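Alpha-glucosidase ([Eubacterium] rectale, PDB 6PNR) probably hydrolyses alpha-linked sulfoquinovosides, glycosides of the sulfolipid sugar sulfoquinovose, as a sulfoquinovosidase of glycoside hydrolase family 31. Local coordinates at residues Arg509-Thr517 with Tyr593-Val604. Numbering follows the deposited sequence.
Sequences RWAEMAMFT and YLFGRDMLIAPV
F516, near the C-terminal end of the helix that carries R509, drives its ring among F595, M599 and I601 of the hairpin 593-601. I601 CD1 sits over one face of that ring, 4.0 Å from the F516 centroid, a CH-pi contact, while F595 CD2 meets its edge and M599 adds an oblique Met-aromatic contact. A chi1 of -61° sets F516 CG anti to the carbonyl carbon and sends the ring toward the strands. Y593 OH donates to F516 O at 2.9 Å, coming from above the carbonyl plane rather than along a lone pair. The same oxygen lies over a face of the F595 ring, 3.4 Å from F595 CD1. M513 SD against P603 CG, 3.9 Å apart, carries the apolar packing on toward V604, whose CG1 lies over a face of the R509 guanidinium, 3.5 Å from R509 NE.

Beside that stack, waters bridge the two segments, although the place is still buried. One water donates to both R509 O and V604 O; a second joins E512 OE2 to V604 N. R509 NH1 makes a salt bridge to E512 OE2 at 2.7 Å, nearly in the guanidinium plane. An alanine at R509 is likely to leave V604 CG1 with no flat group over it and the E512 carboxylate without its positive mate. R509 NH2 also reaches A639 O, and E512 OE1 takes the G642 N-H.

The contact thus joins the TIM-barrel domain to the C-terminal antiparallel sheet, with M513 also packing on helix 469-481 and F516 on L554 of helix 538-568.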
# COMPACT_ATOMS: atom_id res chain seq x y z
N ARG A 509 -32.09 6.15 10.07
CA ARG A 509 -31.77 4.75 9.77
C ARG A 509 -30.91 4.13 10.86
O ARG A 509 -31.06 2.94 11.17
CB ARG A 509 -31.04 4.63 8.42
CG ARG A 509 -31.94 4.77 7.19
CD ARG A 509 -33.02 3.67 7.15
NE ARG A 509 -33.74 3.74 5.88
CZ ARG A 509 -34.90 3.15 5.62
NH1 ARG A 509 -35.52 2.42 6.55
NH2 ARG A 509 -35.45 3.29 4.42
N TRP A 510 -29.97 4.90 11.43
CA TRP A 510 -29.16 4.37 12.52
C TRP A 510 -29.99 4.13 13.77
O TRP A 510 -29.81 3.11 14.46
CB TRP A 510 -28.00 5.32 12.83
CG TRP A 510 -26.67 4.65 13.20
CD1 TRP A 510 -26.43 3.79 14.24
CD2 TRP A 510 -25.40 4.86 12.56
NE1 TRP A 510 -25.09 3.43 14.26
CE2 TRP A 510 -24.44 4.08 13.24
CE3 TRP A 510 -24.99 5.62 11.45
CZ2 TRP A 510 -23.10 4.03 12.86
CZ3 TRP A 510 -23.65 5.57 11.06
CH2 TRP A 510 -22.73 4.78 11.77
N ALA A 511 -30.90 5.04 14.09
CA ALA A 511 -31.71 4.88 15.30
C ALA A 511 -32.64 3.67 15.20
O ALA A 511 -32.89 2.99 16.20
CB ALA A 511 -32.49 6.16 15.57
N GLU A 512 -33.17 3.38 14.00
CA GLU A 512 -34.10 2.27 13.85
C GLU A 512 -33.40 0.91 13.90
O GLU A 512 -34.07 -0.11 14.12
CB GLU A 512 -34.92 2.41 12.56
CG GLU A 512 -34.23 1.94 11.28
CD GLU A 512 -35.01 2.31 10.01
OE1 GLU A 512 -35.61 3.41 9.96
OE2 GLU A 512 -35.03 1.49 9.07
N MET A 513 -32.08 0.89 13.71
CA MET A 513 -31.29 -0.30 14.03
C MET A 513 -31.00 -0.37 15.52
O MET A 513 -31.15 -1.44 16.14
CB MET A 513 -29.97 -0.30 13.25
CG MET A 513 -28.93 -1.27 13.81
SD MET A 513 -27.43 -1.42 12.82
CE MET A 513 -26.61 0.13 13.23
N ALA A 514 -30.62 0.77 16.11
CA ALA A 514 -30.19 0.81 17.50
C ALA A 514 -31.30 0.38 18.46
O ALA A 514 -30.99 -0.14 19.55
CB ALA A 514 -29.71 2.22 17.85
N MET A 515 -32.57 0.57 18.10
CA MET A 515 -33.62 0.13 19.00
C MET A 515 -33.69 -1.39 19.12
O MET A 515 -34.33 -1.88 20.05
CB MET A 515 -34.99 0.69 18.59
CG MET A 515 -35.50 0.23 17.24
SD MET A 515 -37.03 1.10 16.81
CE MET A 515 -37.52 0.27 15.30
N PHE A 516 -33.04 -2.13 18.22
CA PHE A 516 -32.88 -3.57 18.37
C PHE A 516 -31.47 -3.93 18.85
O PHE A 516 -30.85 -4.86 18.33
CB PHE A 516 -33.19 -4.29 17.06
CG PHE A 516 -34.60 -4.09 16.58
CD1 PHE A 516 -35.65 -4.81 17.13
CD2 PHE A 516 -34.87 -3.18 15.56
CE1 PHE A 516 -36.95 -4.63 16.68
CE2 PHE A 516 -36.17 -2.98 15.10
CZ PHE A 516 -37.21 -3.71 15.67
N THR A 517 -30.93 -3.16 19.80
CA THR A 517 -29.66 -3.43 20.46
C THR A 517 -29.86 -3.17 21.94
O THR A 517 -30.90 -2.61 22.32
CB THR A 517 -28.52 -2.56 19.89
OG1 THR A 517 -28.69 -1.20 20.32
CG2 THR A 517 -28.47 -2.62 18.35
N TYR A 593 -28.69 -10.03 11.60
CA TYR A 593 -28.39 -10.71 12.86
C TYR A 593 -29.67 -11.18 13.52
O TYR A 593 -30.74 -10.60 13.31
CB TYR A 593 -27.60 -9.81 13.83
CG TYR A 593 -28.28 -8.52 14.27
CD1 TYR A 593 -28.14 -7.34 13.54
CD2 TYR A 593 -29.04 -8.48 15.43
CE1 TYR A 593 -28.76 -6.15 13.95
CE2 TYR A 593 -29.67 -7.31 15.85
CZ TYR A 593 -29.52 -6.14 15.11
OH TYR A 593 -30.14 -4.99 15.54
N LEU A 594 -29.56 -12.25 14.32
CA LEU A 594 -30.65 -12.65 15.21
C LEU A 594 -30.54 -11.84 16.49
O LEU A 594 -29.48 -11.82 17.13
CB LEU A 594 -30.59 -14.16 15.51
CG LEU A 594 -30.58 -15.07 14.27
CD1 LEU A 594 -30.41 -16.56 14.61
CD2 LEU A 594 -31.83 -14.84 13.44
N PHE A 595 -31.61 -11.12 16.83
CA PHE A 595 -31.71 -10.35 18.06
C PHE A 595 -32.29 -11.31 19.09
O PHE A 595 -33.50 -11.43 19.24
CB PHE A 595 -32.57 -9.11 17.85
CG PHE A 595 -32.73 -8.23 19.06
CD1 PHE A 595 -31.63 -7.80 19.79
CD2 PHE A 595 -33.98 -7.76 19.43
CE1 PHE A 595 -31.78 -6.96 20.88
CE2 PHE A 595 -34.14 -6.92 20.52
CZ PHE A 595 -33.03 -6.52 21.25
N GLY A 596 -31.41 -12.04 19.77
CA GLY A 596 -31.84 -13.21 20.51
C GLY A 596 -32.27 -14.33 19.57
O GLY A 596 -32.03 -14.29 18.37
N ARG A 597 -32.93 -15.34 20.13
CA ARG A 597 -33.39 -16.44 19.29
C ARG A 597 -34.67 -16.10 18.54
O ARG A 597 -34.99 -16.76 17.55
CB ARG A 597 -33.62 -17.71 20.13
CG ARG A 597 -33.76 -18.98 19.27
CD ARG A 597 -33.56 -20.26 20.07
NE ARG A 597 -34.63 -20.46 21.05
CZ ARG A 597 -35.78 -21.06 20.77
NH1 ARG A 597 -36.02 -21.52 19.55
NH2 ARG A 597 -36.71 -21.20 21.72
N ASP A 598 -35.41 -15.10 18.98
CA ASP A 598 -36.77 -14.94 18.50
C ASP A 598 -36.94 -13.86 17.45
O ASP A 598 -38.07 -13.65 16.99
CB ASP A 598 -37.70 -14.67 19.68
CG ASP A 598 -37.89 -15.90 20.57
OD1 ASP A 598 -37.18 -16.90 20.37
OD2 ASP A 598 -38.74 -15.85 21.48
N MET A 599 -35.88 -13.16 17.05
CA MET A 599 -36.01 -12.07 16.09
C MET A 599 -34.88 -12.07 15.08
O MET A 599 -33.73 -12.39 15.43
CB MET A 599 -36.06 -10.70 16.78
CG MET A 599 -37.27 -10.47 17.65
SD MET A 599 -37.55 -8.71 17.97
CE MET A 599 -38.45 -8.23 16.49
N LEU A 600 -35.20 -11.72 13.84
CA LEU A 600 -34.20 -11.49 12.81
C LEU A 600 -34.25 -10.03 12.41
O LEU A 600 -35.33 -9.50 12.12
CB LEU A 600 -34.42 -12.39 11.58
CG LEU A 600 -33.25 -12.32 10.59
CD1 LEU A 600 -33.04 -13.67 9.95
CD2 LEU A 600 -33.46 -11.25 9.50
N ILE A 601 -33.10 -9.37 12.44
CA ILE A 601 -32.98 -7.96 12.09
C ILE A 601 -32.07 -7.85 10.88
O ILE A 601 -30.97 -8.43 10.88
CB ILE A 601 -32.42 -7.12 13.26
CG1 ILE A 601 -33.09 -7.53 14.59
CG2 ILE A 601 -32.61 -5.63 12.95
CD1 ILE A 601 -34.62 -7.34 14.61
N ALA A 602 -32.52 -7.12 9.87
CA ALA A 602 -31.76 -6.88 8.63
C ALA A 602 -31.80 -5.38 8.36
O ALA A 602 -32.64 -4.90 7.59
CB ALA A 602 -32.35 -7.66 7.46
N PRO A 603 -30.90 -4.61 8.98
CA PRO A 603 -31.01 -3.14 8.88
C PRO A 603 -30.78 -2.62 7.47
O PRO A 603 -29.91 -3.09 6.74
CB PRO A 603 -29.91 -2.65 9.83
CG PRO A 603 -29.75 -3.78 10.82
CD PRO A 603 -29.91 -5.03 9.98
N VAL A 604 -31.59 -1.63 7.09
CA VAL A 604 -31.31 -0.85 5.89
C VAL A 604 -30.03 -0.05 6.14
O VAL A 604 -29.98 0.78 7.04
CB VAL A 604 -32.48 0.07 5.54
CG1 VAL A 604 -32.10 1.01 4.37
CG2 VAL A 604 -33.73 -0.76 5.21
O HOH W 1 -30.90 0.65 9.74
O HOH W 2 -33.31 -0.41 8.98